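Local coordinates for protein Xaa-Pro Dipeptidase (PDB 2QS8) that probably cleaves the C-terminal residue from dipeptides and other short peptides, as a metal-dependent carboxypeptidase of the amidohydrolase superfamily, at residues G106-R111 with L380-A385; F325-G330 with G335-E340; K339-M344 with M352-S357. All coordinates share one frame; numbering follows the deposited sequence.

Contact 1 (G106-R111 with L380-A385)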
loop_
_atom_site.group_PDB
_atom_site.type_symbol
_atom_site.label_atom_id
_atom_site.label_comp_id
_atom_site.label_asym_id
_atom_site.label_seq_id
_atom_site.Cartn_x
_atom_site.Cartn_y
_atom_site.Cartn_z
ATOM N N GLY A 106 30.941 -30.057 -18.150
ATOM C CA GLY A 106 30.779 -29.438 -19.453
ATOM C C GLY A 106 29.925 -28.179 -19.542
ATOM O O GLY A 106 29.877 -27.550 -20.598
ATOM N N PHE A 107 29.245 -27.805 -18.464
ATOM C CA PHE A 107 28.422 -26.599 -18.507
ATOM C C PHE A 107 29.202 -25.382 -18.025
ATOM O O PHE A 107 29.418 -25.188 -16.829
ATOM C CB PHE A 107 27.136 -26.799 -17.706
ATOM C CG PHE A 107 26.195 -27.782 -18.341
ATOM C CD1 PHE A 107 26.452 -29.148 -18.284
ATOM C CD2 PHE A 107 25.088 -27.342 -19.057
ATOM C CE1 PHE A 107 25.621 -30.056 -18.935
ATOM C CE2 PHE A 107 24.260 -28.242 -19.706
ATOM C CZ PHE A 107 24.526 -29.603 -19.645
ATOM N N THR A 108 29.622 -24.573 -18.993
ATOM C CA THR A 108 30.414 -23.377 -18.745
ATOM C C THR A 108 29.576 -22.146 -18.403
ATOM O O THR A 108 30.087 -21.158 -17.885
ATOM C CB THR A 108 31.306 -23.084 -19.973
ATOM O OG1 THR A 108 30.510 -23.101 -21.167
ATOM C CG2 THR A 108 32.421 -24.126 -20.069
ATOM N N THR A 109 28.289 -22.197 -18.701
ATOM C CA THR A 109 27.412 -21.088 -18.385
ATOM C C THR A 109 26.099 -21.651 -17.863
ATOM O O THR A 109 25.582 -22.622 -18.412
ATOM C CB THR A 109 27.110 -20.194 -19.627
ATOM O OG1 THR A 109 28.318 -19.613 -20.122
ATOM C CG2 THR A 109 26.159 -19.056 -19.247
ATOM N N VAL A 110 25.574 -21.055 -16.794
ATOM C CA VAL A 110 24.301 -21.491 -16.231
ATOM C C VAL A 110 23.483 -20.289 -15.787
ATOM O O VAL A 110 24.021 -19.214 -15.535
ATOM C CB VAL A 110 24.477 -22.431 -14.994
ATOM C CG1 VAL A 110 25.222 -23.695 -15.388
ATOM C CG2 VAL A 110 25.226 -21.711 -13.878
ATOM N N ARG A 111 22.173 -20.484 -15.715
ATOM C CA ARG A 111 21.268 -19.454 -15.250
ATOM C C ARG A 111 20.649 -19.990 -13.944
ATOM O O ARG A 111 19.845 -20.929 -13.983
ATOM C CB ARG A 111 20.160 -19.193 -16.288
ATOM C CG ARG A 111 19.273 -17.989 -15.970
ATOM C CD ARG A 111 18.136 -17.781 -16.990
ATOM N NE ARG A 111 17.194 -18.894 -16.998
ATOM C CZ ARG A 111 15.991 -18.860 -17.551
ATOM N NH1 ARG A 111 15.566 -17.760 -18.159
ATOM N NH2 ARG A 111 15.194 -19.914 -17.467
ATOM N N LEU A 380 33.780 -15.742 -27.535
ATOM C CA LEU A 380 34.587 -16.127 -26.382
ATOM C C LEU A 380 34.944 -17.609 -26.445
ATOM O O LEU A 380 34.143 -18.445 -26.886
ATOM C CB LEU A 380 33.838 -15.811 -25.080
ATOM C CG LEU A 380 33.593 -14.321 -24.777
ATOM C CD1 LEU A 380 32.723 -14.165 -23.526
ATOM C CD2 LEU A 380 34.925 -13.613 -24.573
ATOM N N ALA A 381 36.154 -17.927 -25.997
ATOM C CA ALA A 381 36.666 -19.291 -26.010
ATOM C C ALA A 381 36.154 -20.202 -24.892
ATOM O O ALA A 381 36.856 -20.471 -23.914
ATOM C CB ALA A 381 38.197 -19.271 -26.005
ATOM N N ASP A 382 34.918 -20.665 -25.052
ATOM C CA ASP A 382 34.288 -21.584 -24.115
ATOM C C ASP A 382 34.066 -22.866 -24.916
ATOM O O ASP A 382 33.170 -22.930 -25.762
ATOM C CB ASP A 382 32.945 -21.023 -23.629
ATOM C CG ASP A 382 33.093 -20.068 -22.453
ATOM O OD1 ASP A 382 34.208 -19.544 -22.234
ATOM O OD2 ASP A 382 32.082 -19.833 -21.750
ATOM N N LEU A 383 34.891 -23.877 -24.661
ATOM C CA LEU A 383 34.786 -25.135 -25.393
ATOM C C LEU A 383 34.916 -26.381 -24.527
ATOM O O LEU A 383 35.580 -26.379 -23.490
ATOM C CB LEU A 383 35.859 -25.212 -26.490
ATOM C CG LEU A 383 36.090 -24.030 -27.434
ATOM C CD1 LEU A 383 36.960 -22.994 -26.738
ATOM C CD2 LEU A 383 36.773 -24.522 -28.715
ATOM N N ILE A 384 34.283 -27.454 -24.977
ATOM C CA ILE A 384 34.355 -28.719 -24.275
ATOM C C ILE A 384 34.653 -29.804 -25.304
ATOM O O ILE A 384 34.521 -29.582 -26.512
ATOM C CB ILE A 384 33.024 -29.068 -23.564
ATOM C CG1 ILE A 384 31.920 -29.277 -24.601
ATOM C CG2 ILE A 384 32.644 -27.955 -22.596
ATOM C CD1 ILE A 384 30.659 -29.917 -24.037
ATOM N N ALA A 385 35.061 -30.974 -24.827
ATOM C CA ALA A 385 35.369 -32.087 -25.709
ATOM C C ALA A 385 34.948 -33.377 -25.028
ATOM O O ALA A 385 34.863 -33.433 -23.809
ATOM C CB ALA A 385 36.847 -32.111 -26.016
#

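Contact 2 (F325-G330 with G335-E340). With MET (methionine), chain D.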
loop_
_atom_site.group_PDB
_atom_site.type_symbol
_atom_site.label_atom_id
_atom_site.label_comp_id
_atom_site.label_asym_id
_atom_site.label_seq_id
_atom_site.Cartn_x
_atom_site.Cartn_y
_atom_site.Cartn_z
ATOM N N PHE A 325 17.690 -25.372 -23.277
ATOM C CA PHE A 325 18.089 -26.374 -22.290
ATOM C C PHE A 325 17.988 -25.929 -20.812
ATOM O O PHE A 325 18.553 -24.905 -20.419
ATOM C CB PHE A 325 19.526 -26.808 -22.584
ATOM C CG PHE A 325 19.957 -28.029 -21.836
ATOM C CD1 PHE A 325 19.778 -29.289 -22.389
ATOM C CD2 PHE A 325 20.571 -27.921 -20.596
ATOM C CE1 PHE A 325 20.211 -30.422 -21.722
ATOM C CE2 PHE A 325 21.004 -29.045 -19.925
ATOM C CZ PHE A 325 20.825 -30.302 -20.489
ATOM N N GLY A 326 17.285 -26.727 -20.010
ATOM C CA GLY A 326 17.111 -26.444 -18.594
ATOM C C GLY A 326 16.725 -27.704 -17.828
ATOM O O GLY A 326 15.788 -28.395 -18.214
ATOM N N THR A 327 17.403 -27.975 -16.722
ATOM C CA THR A 327 17.171 -29.209 -15.967
ATOM C C THR A 327 16.505 -29.137 -14.578
ATOM O O THR A 327 15.876 -30.096 -14.134
ATOM C CB THR A 327 18.507 -29.939 -15.773
ATOM O OG1 THR A 327 19.299 -29.213 -14.826
ATOM C CG2 THR A 327 19.283 -29.986 -17.098
ATOM N N ASP A 328 16.660 -28.002 -13.906
ATOM C CA ASP A 328 16.147 -27.812 -12.559
ATOM C C ASP A 328 17.012 -28.651 -11.612
ATOM O O ASP A 328 16.521 -29.250 -10.643
ATOM C CB ASP A 328 14.667 -28.211 -12.437
ATOM C CG ASP A 328 13.992 -27.606 -11.200
ATOM O OD1 ASP A 328 14.642 -26.847 -10.450
ATOM O OD2 ASP A 328 12.795 -27.875 -10.975
ATOM N N ALA A 329 18.302 -28.702 -11.930
ATOM C CA ALA A 329 19.284 -29.395 -11.106
ATOM C C ALA A 329 19.277 -28.663 -9.757
ATOM O O ALA A 329 19.410 -27.441 -9.699
ATOM C CB ALA A 329 20.659 -29.310 -11.747
ATOM N N GLY A 330 19.146 -29.400 -8.686
ATOM C CA GLY A 330 19.036 -28.844 -7.346
ATOM C C GLY A 330 17.889 -29.621 -6.720
ATOM O O GLY A 330 17.705 -29.648 -5.507
ATOM N N GLY A 335 25.349 -32.069 -11.531
ATOM C CA GLY A 335 26.343 -32.845 -12.247
ATOM C C GLY A 335 25.730 -33.923 -13.127
ATOM O O GLY A 335 26.415 -34.541 -13.945
ATOM N N THR A 336 24.437 -34.160 -12.967
ATOM C CA THR A 336 23.754 -35.159 -13.779
ATOM C C THR A 336 22.965 -34.439 -14.879
ATOM O O THR A 336 22.067 -35.006 -15.506
ATOM C CB THR A 336 22.788 -36.004 -12.915
ATOM O OG1 THR A 336 21.753 -35.161 -12.384
ATOM C CG2 THR A 336 23.565 -36.675 -11.767
ATOM N N ASN A 337 23.323 -33.180 -15.099
ATOM C CA ASN A 337 22.656 -32.340 -16.090
ATOM C C ASN A 337 22.534 -33.013 -17.460
ATOM O O ASN A 337 21.514 -32.872 -18.139
ATOM C CB ASN A 337 23.409 -31.018 -16.235
ATOM C CG ASN A 337 23.674 -30.339 -14.893
ATOM O OD1 ASN A 337 23.091 -29.295 -14.580
ATOM N ND2 ASN A 337 24.558 -30.932 -14.095
ATOM N N TRP A 338 23.566 -33.758 -17.849
ATOM C CA TRP A 338 23.583 -34.430 -19.150
ATOM C C TRP A 338 22.366 -35.309 -19.452
ATOM O O TRP A 338 21.958 -35.422 -20.616
ATOM C CB TRP A 338 24.853 -35.266 -19.300
ATOM C CG TRP A 338 24.954 -36.383 -18.307
ATOM C CD1 TRP A 338 25.491 -36.324 -17.055
ATOM C CD2 TRP A 338 24.474 -37.722 -18.473
ATOM N NE1 TRP A 338 25.380 -37.542 -16.429
ATOM C CE2 TRP A 338 24.763 -38.421 -17.279
ATOM C CE3 TRP A 338 23.838 -38.402 -19.519
ATOM C CZ2 TRP A 338 24.424 -39.765 -17.096
ATOM C CZ3 TRP A 338 23.501 -39.739 -19.340
ATOM C CH2 TRP A 338 23.800 -40.408 -18.136
ATOM N N LYS A 339 21.793 -35.929 -18.418
ATOM C CA LYS A 339 20.634 -36.802 -18.593
ATOM C C LYS A 339 19.481 -36.102 -19.309
ATOM O O LYS A 339 18.675 -36.755 -19.981
ATOM C CB LYS A 339 20.150 -37.323 -17.241
ATOM C CG LYS A 339 21.186 -38.143 -16.507
ATOM C CD LYS A 339 20.638 -38.665 -15.192
ATOM C CE LYS A 339 21.693 -39.429 -14.413
ATOM N NZ LYS A 339 21.110 -39.998 -13.167
ATOM N N GLU A 340 19.405 -34.780 -19.157
ATOM C CA GLU A 340 18.364 -33.990 -19.801
ATOM C C GLU A 340 18.397 -34.177 -21.328
ATOM O O GLU A 340 17.350 -34.191 -21.982
ATOM C CB GLU A 340 18.542 -32.510 -19.442
ATOM C CG GLU A 340 17.461 -31.551 -19.955
ATOM C CD GLU A 340 16.096 -31.755 -19.301
ATOM O OE1 GLU A 340 16.007 -32.494 -18.296
ATOM O OE2 GLU A 340 15.108 -31.163 -19.798
HETATM N N MET D . 10.835 -27.376 -8.795
HETATM C CA MET D . 9.574 -27.709 -9.521
HETATM C C MET D . 8.359 -27.673 -8.597
HETATM O O MET D . 7.238 -27.495 -9.115
HETATM C CB MET D . 9.689 -29.099 -10.143
HETATM C CG MET D . 8.483 -29.490 -10.953
HETATM S SD MET D . 8.765 -30.996 -11.816
HETATM C CE MET D . 9.960 -30.444 -12.999
HETATM O OXT MET D . 8.548 -27.834 -7.372
HETATM O O HOH W 1 15.801 -28.989 -21.265
#

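Contact 3 (K339-M344 with M352-S357)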
loop_
_atom_site.group_PDB
_atom_site.type_symbol
_atom_site.label_atom_id
_atom_site.label_comp_id
_atom_site.label_asym_id
_atom_site.label_seq_id
_atom_site.Cartn_x
_atom_site.Cartn_y
_atom_site.Cartn_z
ATOM N N LYS A 339 21.793 -35.929 -18.418
ATOM C CA LYS A 339 20.634 -36.802 -18.593
ATOM C C LYS A 339 19.481 -36.102 -19.309
ATOM O O LYS A 339 18.675 -36.755 -19.981
ATOM C CB LYS A 339 20.150 -37.323 -17.241
ATOM C CG LYS A 339 21.186 -38.143 -16.507
ATOM C CD LYS A 339 20.638 -38.665 -15.192
ATOM C CE LYS A 339 21.693 -39.429 -14.413
ATOM N NZ LYS A 339 21.110 -39.998 -13.167
ATOM N N GLU A 340 19.405 -34.780 -19.157
ATOM C CA GLU A 340 18.364 -33.990 -19.801
ATOM C C GLU A 340 18.397 -34.177 -21.328
ATOM O O GLU A 340 17.350 -34.191 -21.982
ATOM C CB GLU A 340 18.542 -32.510 -19.442
ATOM C CG GLU A 340 17.461 -31.551 -19.955
ATOM C CD GLU A 340 16.096 -31.755 -19.301
ATOM O OE1 GLU A 340 16.007 -32.494 -18.296
ATOM O OE2 GLU A 340 15.108 -31.163 -19.798
ATOM N N PHE A 341 19.599 -34.308 -21.888
ATOM C CA PHE A 341 19.772 -34.513 -23.325
ATOM C C PHE A 341 19.111 -35.822 -23.739
ATOM O O PHE A 341 18.344 -35.869 -24.703
ATOM C CB PHE A 341 21.256 -34.580 -23.702
ATOM C CG PHE A 341 21.961 -33.257 -23.668
ATOM C CD1 PHE A 341 21.521 -32.195 -24.445
ATOM C CD2 PHE A 341 23.068 -33.074 -22.850
ATOM C CE1 PHE A 341 22.174 -30.972 -24.395
ATOM C CE2 PHE A 341 23.726 -31.856 -22.796
ATOM C CZ PHE A 341 23.280 -30.804 -23.567
ATOM N N VAL A 342 19.414 -36.885 -23.003
ATOM C CA VAL A 342 18.853 -38.190 -23.306
ATOM C C VAL A 342 17.325 -38.161 -23.244
ATOM O O VAL A 342 16.654 -38.832 -24.033
ATOM C CB VAL A 342 19.382 -39.250 -22.329
ATOM C CG1 VAL A 342 18.903 -40.636 -22.763
ATOM C CG2 VAL A 342 20.900 -39.176 -22.260
ATOM N N TYR A 343 16.782 -37.383 -22.310
ATOM C CA TYR A 343 15.335 -37.273 -22.166
ATOM C C TYR A 343 14.726 -36.510 -23.332
ATOM O O TYR A 343 13.657 -36.867 -23.820
ATOM C CB TYR A 343 14.972 -36.581 -20.844
ATOM C CG TYR A 343 15.051 -37.474 -19.623
ATOM C CD1 TYR A 343 14.246 -38.612 -19.518
ATOM C CD2 TYR A 343 15.886 -37.156 -18.548
ATOM C CE1 TYR A 343 14.264 -39.403 -18.383
ATOM C CE2 TYR A 343 15.913 -37.947 -17.398
ATOM C CZ TYR A 343 15.097 -39.066 -17.326
ATOM O OH TYR A 343 15.094 -39.846 -16.192
HETATM N N MSE A 344 15.409 -35.465 -23.781
HETATM C CA MSE A 344 14.923 -34.663 -24.888
HETATM C C MSE A 344 14.868 -35.469 -26.166
HETATM O O MSE A 344 13.933 -35.331 -26.958
HETATM C CB MSE A 344 15.820 -33.449 -25.071
HETATM C CG MSE A 344 15.754 -32.535 -23.883
HETATM SE SE MSE A 344 16.930 -31.031 -24.147
HETATM C CE MSE A 344 15.704 -29.730 -24.944
HETATM N N MSE A 352 21.130 -33.391 -32.533
HETATM C CA MSE A 352 21.769 -32.131 -32.880
HETATM C C MSE A 352 20.945 -30.936 -32.420
HETATM O O MSE A 352 21.491 -29.935 -31.955
HETATM C CB MSE A 352 22.023 -32.056 -34.393
HETATM C CG MSE A 352 22.591 -30.723 -34.857
HETATM SE SE MSE A 352 24.320 -30.380 -34.000
HETATM C CE MSE A 352 25.618 -30.847 -35.428
ATOM N N LYS A 353 19.629 -31.042 -32.556
ATOM C CA LYS A 353 18.748 -29.963 -32.141
ATOM C C LYS A 353 18.833 -29.796 -30.630
ATOM O O LYS A 353 18.736 -28.682 -30.115
ATOM C CB LYS A 353 17.310 -30.255 -32.551
ATOM C CG LYS A 353 16.712 -29.194 -33.468
ATOM C CD LYS A 353 17.535 -28.992 -34.746
ATOM C CE LYS A 353 16.877 -27.967 -35.670
ATOM N NZ LYS A 353 17.712 -27.668 -36.869
ATOM N N ALA A 354 19.033 -30.906 -29.933
ATOM C CA ALA A 354 19.151 -30.884 -28.487
ATOM C C ALA A 354 20.423 -30.143 -28.088
ATOM O O ALA A 354 20.396 -29.306 -27.188
ATOM C CB ALA A 354 19.170 -32.306 -27.937
ATOM N N ILE A 355 21.535 -30.444 -28.753
ATOM C CA ILE A 355 22.789 -29.775 -28.433
ATOM C C ILE A 355 22.712 -28.280 -28.754
ATOM O O ILE A 355 23.298 -27.458 -28.054
ATOM C CB ILE A 355 23.968 -30.391 -29.201
ATOM C CG1 ILE A 355 24.125 -31.854 -28.801
ATOM C CG2 ILE A 355 25.243 -29.631 -28.890
ATOM C CD1 ILE A 355 25.155 -32.608 -29.593
ATOM N N GLN A 356 21.979 -27.934 -29.810
ATOM C CA GLN A 356 21.850 -26.533 -30.187
ATOM C C GLN A 356 20.989 -25.786 -29.170
ATOM O O GLN A 356 21.126 -24.575 -29.003
ATOM C CB GLN A 356 21.262 -26.407 -31.603
ATOM C CG GLN A 356 22.133 -27.076 -32.664
ATOM C CD GLN A 356 21.681 -26.806 -34.086
ATOM O OE1 GLN A 356 20.501 -26.887 -34.402
ATOM N NE2 GLN A 356 22.634 -26.498 -34.956
ATOM N N SER A 357 20.123 -26.516 -28.471
ATOM C CA SER A 357 19.264 -25.898 -27.479
ATOM C C SER A 357 20.035 -25.574 -26.199
ATOM O O SER A 357 19.551 -24.831 -25.356
ATOM C CB SER A 357 18.086 -26.812 -27.137
ATOM O OG SER A 357 18.477 -27.797 -26.202
#

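Contact 1 (G106-R111 with L380-A385)
The van der Waals part of the contact is I384 against the G106 peptide: the CG2 branch of I384 lies 3.4 Å from G106 O and 3.9 Å from G106 CA. Placing CG1 between its own backbone N and carbonyl carbon (chi1 65°) leaves CG2 beside the backbone N, where it meets that carbonyl. G106 closes the preceding helix in a Schellman motif with phi 115°, a conformation in which any CB would collide with the preceding carbonyl oxygen, so the lack of a side chain suits it. This is the helix-to-strand turn that leads into strand 107-112 of the amidohydrolase TIM barrel, while strand 383-386 belongs to the smaller beta-rich part; both strands pair with strand 60-67, and the touching pieces run 158° apart.

The polar part is looser. D382 OD2 is 3.7 Å from T108 OG1 and 4.1 Å from T109 OG1, separations that amount to packing. The T108 and D382 side chains run alongside in opposite senses, while T109 meets D382 roughly square-on. The carboxylate takes its bonds from other residues: OD1 accepts from the backbone N of D406, and OD2 forms a salt bridge with R136 on strand 136-139.

Contact 2 (F325-G330 with G335-E340)
F325-G330 is an irregular loop that passes the segment leading into helix 339-346, and the backbones come closest at T327 and E340, with CA atoms 6.2 Å apart. Two bonds shape the turn: K339 N to T336 O and E340 N to N337 O. The loop has its own brace, a weak bond from A329 N to T327 OG1.

Among the side chains, E340 does most of the touching. Its CB sits 3.3 Å from F325 CZ and 3.5 Å from T327 CG2, and E340 CG is 3.5 Å from F325 CE1. CG is anti to the backbone N (chi1 -176°) and the chain bends at chi2 (68°), which carries the carboxylate to the backbone of G326. Ring and carboxylate planes stand 87° apart. N337 O lies in the plane of the F325 ring, at its edge. A water bridges the segments, accepting from G326 N and donating to E340 OE2 over 2.7 Å; E340 OE1 is bonded to S279 OG, and OE2 also accepts from I278 N. With an alanine here, the water, S279 and the I278 amide would probably be left without their carboxylate partner.

The CB of D328 points away from 335-340; D328 is a magnesium ligand, consistent with the aspartate that follows the last barrel strand in amidohydrolases, and its OD2 accepts from the bound methionine N at 3.0 Å. The contact sets this metal-site loop between strand 60-67, whose D67 OD2 bonds T327 OG1, and helix 339-346, with the start of helix 278-287 beside the glutamate.

Contact 3 (K339-M344 with M352-S357)
F341 and A354 form the close centre of this helix pair, with CA atoms 6.3 Å apart. The axes of 339-344 and 352-357 approach to 9.7 Å, and their N-to-C directions differ by 136°, an oblique antiparallel crossing. The F341 ring reaches toward the second helix with its edge: A354 O lies in the ring plane, 3.7 Å from CE1, and the methyl CB of A354 is 4.2 Å from CD1. CA of I355 approaches CE1 obliquely at 4.3 Å. With only a methyl group on A354, the helix backbone itself becomes the surface that the ring meets.

The second point of contact is M344, a selenomethionine, against S357. Extended at chi2 and then bent at chi3 (93°), the side chain brings its terminal methyl CE to 3.6 Å from S357 OG. That hydroxyl is committed to its own helix: it donates to A354 O over 2.6 Å, 18° from the carbonyl plane. The same carbonyl also receives a weak bond from S357 N.

The outward side is loose by comparison. K339 and K353 are exposed and lie well clear of the opposing helix, and V342 turns its side chain away. K353 NZ instead makes a weak, long ion pair with D22. On the buried side, these two consecutive helices, which follow the metal-ligand loop, pack over strand 60-67 through F341 on L65 and I355 on L62, while M344 touches F313 of helix 299-319.

The 181 Å² buried here is modest, and the join is made by van der Waals contact: two polar atoms at the interface, S357 OG and A354 O, are bonded to each other within helix 351-357, so that M344 meets an oxygen already engaged.

In the fold
A cluster of aromatic rings ties the three contacts together. CE2 of F107, in contact 1, is 3.4 Å from CE2 of F325, in contact 2. On its other flank F325 CE1 is 3.4 Å from F341 CE1 of contact 3; both ring pairs have planes about 30° apart. Contacts 2 and 3 share K339 and E340 on helix 339-346, their centres 10 Å apart, and a probable hydrogen bond of 2.8 Å joins F325 N to S357 O. Contact 1 lies farther off, its centre 14 Å from that of contact 2. Contact 2 alone holds a magnesium ligand, D328, while the side chain of M344 in contact 3 is about 13 Å from the bound methionine.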